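Local structure of L-arabinose ABC transporter, periplasmic L-arabinose-binding protein (Burkholderia thailandensis, 4KZK) at residues N202-P207 and R228-W233. The protein binds beta-D-galactose and probably L-arabinose in the periplasm, and probably delivers the sugar to an ABC transporter. Numbering follows the deposited sequence.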
loop_
_atom_site.group_PDB
_atom_site.type_symbol
_atom_site.label_atom_id
_atom_site.label_comp_id
_atom_site.label_asym_id
_atom_site.label_seq_id
_atom_site.Cartn_x
_atom_site.Cartn_y
_atom_site.Cartn_z
ATOM N N ASN A 202 11.184 -10.391 -20.617
ATOM C CA ASN A 202 12.082 -9.963 -19.551
ATOM C C ASN A 202 11.366 -9.634 -18.242
ATOM O O ASN A 202 11.993 -9.147 -17.304
ATOM C CB ASN A 202 12.894 -8.756 -20.031
ATOM C CG ASN A 202 13.886 -9.122 -21.112
ATOM O OD1 ASN A 202 14.197 -10.299 -21.315
ATOM N ND2 ASN A 202 14.386 -8.121 -21.816
ATOM N N VAL A 203 10.071 -9.920 -18.156
ATOM C CA VAL A 203 9.323 -9.741 -16.913
ATOM C C VAL A 203 9.540 -10.978 -16.045
ATOM O O VAL A 203 9.212 -12.106 -16.452
ATOM C CB VAL A 203 7.822 -9.525 -17.197
ATOM C CG1 VAL A 203 7.027 -9.541 -15.912
ATOM C CG2 VAL A 203 7.609 -8.226 -17.975
ATOM N N VAL A 204 10.155 -10.767 -14.891
ATOM C CA VAL A 204 10.496 -11.836 -13.966
ATOM C C VAL A 204 9.579 -11.748 -12.753
ATOM O O VAL A 204 9.687 -10.839 -11.932
ATOM C CB VAL A 204 11.974 -11.725 -13.542
ATOM C CG1 VAL A 204 12.313 -12.759 -12.488
ATOM C CG2 VAL A 204 12.880 -11.870 -14.765
ATOM N N ASP A 205 8.674 -12.701 -12.636
ATOM C CA ASP A 205 7.796 -12.750 -11.486
ATOM C C ASP A 205 8.572 -13.209 -10.247
ATOM O O ASP A 205 9.328 -14.187 -10.293
ATOM C CB ASP A 205 6.638 -13.720 -11.737
ATOM C CG ASP A 205 5.470 -13.081 -12.478
ATOM O OD1 ASP A 205 5.603 -11.988 -13.063
ATOM O OD2 ASP A 205 4.370 -13.692 -12.446
ATOM N N ALA A 206 8.394 -12.473 -9.154
ATOM C CA ALA A 206 9.044 -12.753 -7.879
ATOM C C ALA A 206 7.949 -12.826 -6.806
ATOM O O ALA A 206 7.728 -11.878 -6.048
ATOM C CB ALA A 206 10.063 -11.664 -7.559
ATOM N N PRO A 207 7.268 -13.980 -6.715
ATOM C CA PRO A 207 6.169 -14.145 -5.774
ATOM C C PRO A 207 6.645 -14.156 -4.322
ATOM O O PRO A 207 7.580 -14.854 -3.974
ATOM C CB PRO A 207 5.563 -15.503 -6.176
ATOM C CG PRO A 207 6.715 -16.253 -6.715
ATOM C CD PRO A 207 7.527 -15.222 -7.463
ATOM N N ARG A 228 20.877 -13.919 -13.905
ATOM C CA ARG A 228 22.161 -13.220 -13.843
ATOM C C ARG A 228 22.554 -12.575 -15.181
ATOM O O ARG A 228 23.557 -11.862 -15.256
ATOM C CB ARG A 228 23.262 -14.184 -13.378
ATOM N N ASN A 229 21.774 -12.841 -16.228
ATOM C CA ASN A 229 22.009 -12.297 -17.576
ATOM C C ASN A 229 21.768 -10.787 -17.734
ATOM O O ASN A 229 22.339 -10.153 -18.623
ATOM C CB ASN A 229 21.134 -13.057 -18.595
ATOM C CG ASN A 229 19.640 -12.979 -18.276
ATOM O OD1 ASN A 229 19.160 -13.589 -17.311
ATOM N ND2 ASN A 229 18.896 -12.221 -19.084
ATOM N N PHE A 230 20.915 -10.212 -16.890
ATOM C CA PHE A 230 20.571 -8.792 -17.003
ATOM C C PHE A 230 21.621 -7.907 -16.357
ATOM O O PHE A 230 22.099 -8.200 -15.266
ATOM C CB PHE A 230 19.213 -8.512 -16.357
ATOM C CG PHE A 230 18.061 -9.171 -17.065
ATOM C CD1 PHE A 230 17.723 -8.803 -18.358
ATOM C CD2 PHE A 230 17.305 -10.148 -16.435
ATOM C CE1 PHE A 230 16.663 -9.400 -19.015
ATOM C CE2 PHE A 230 16.238 -10.751 -17.092
ATOM C CZ PHE A 230 15.920 -10.378 -18.385
ATOM N N ARG A 231 21.974 -6.818 -17.032
ATOM C CA ARG A 231 22.870 -5.826 -16.457
ATOM C C ARG A 231 22.049 -4.749 -15.746
ATOM O O ARG A 231 22.376 -4.314 -14.633
ATOM C CB ARG A 231 23.718 -5.211 -17.563
ATOM C CG ARG A 231 24.700 -4.153 -17.097
ATOM C CD ARG A 231 25.907 -4.738 -16.386
ATOM N NE ARG A 231 26.455 -3.744 -15.463
ATOM C CZ ARG A 231 27.436 -3.960 -14.592
ATOM N NH1 ARG A 231 28.030 -5.149 -14.499
ATOM N NH2 ARG A 231 27.825 -2.961 -13.806
ATOM N N HIS A 232 20.969 -4.336 -16.397
ATOM C CA HIS A 232 20.093 -3.318 -15.871
ATOM C C HIS A 232 18.798 -3.936 -15.406
ATOM O O HIS A 232 18.243 -4.830 -16.080
ATOM C CB HIS A 232 19.770 -2.289 -16.942
ATOM C CG HIS A 232 20.925 -1.423 -17.326
ATOM N ND1 HIS A 232 21.052 -0.881 -18.584
ATOM C CD2 HIS A 232 21.984 -0.975 -16.610
ATOM C CE1 HIS A 232 22.145 -0.139 -18.632
ATOM N NE2 HIS A 232 22.723 -0.170 -17.442
ATOM N N TRP A 233 18.301 -3.426 -14.280
ATOM C CA TRP A 233 17.023 -3.862 -13.713
ATOM C C TRP A 233 16.104 -2.722 -13.358
ATOM O O TRP A 233 16.558 -1.645 -13.005
ATOM C CB TRP A 233 17.250 -4.624 -12.413
ATOM C CG TRP A 233 17.757 -6.009 -12.562
ATOM C CD1 TRP A 233 19.063 -6.406 -12.553
ATOM C CD2 TRP A 233 16.966 -7.192 -12.711
ATOM N NE1 TRP A 233 19.132 -7.775 -12.715
ATOM C CE2 TRP A 233 17.860 -8.282 -12.785
ATOM C CE3 TRP A 233 15.588 -7.444 -12.758
ATOM C CZ2 TRP A 233 17.416 -9.603 -12.931
ATOM C CZ3 TRP A 233 15.151 -8.749 -12.897
ATOM C CH2 TRP A 233 16.063 -9.815 -12.985
#
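N202 OD1 sits at the edge of the F230 ring, close to its plane, with F230 CZ 3.4 Å away. F230 CE1 is almost as near to N202 OD1, at 3.5 Å. The side-chain amide oxygen lies beside the C-H edge of the ring, which is probably favourable electrostatically, though it is not a conventional hydrogen bond. The amide and ring planes stand 80° apart.

The contact belongs to a beta-alpha-beta unit of the periplasmic sugar-binding protein fold, well away from the sugar site. Strand 203-207 lies at one margin of the sheet. Helix 213-226 then leads through the loop to strand 233-236, and strand 170-175 runs between the two strands. Backbone hydrogen bonds tie V204 to V171 and R173.

V204 supplies the apolar part with one methyl. Its CG1 is anti to the backbone N (chi1 175°), which leaves CG2 to meet both aromatic side chains. V204 CG2 lies 4.2 Å from F230 CE2. V204 CG2 is also 4.2 Å from W233 CH2, on the benzene end of the indole. F224 packs edge-to-face with W233, and A223 touches V204.

F230, in the loop, also rests on W233, which opens strand 233-236: F230 CB lies 3.6 Å above the indole plane, toward its rim. On one face of the F230 ring, N229 ND2 lies over the centre, 3.4 Å above the plane.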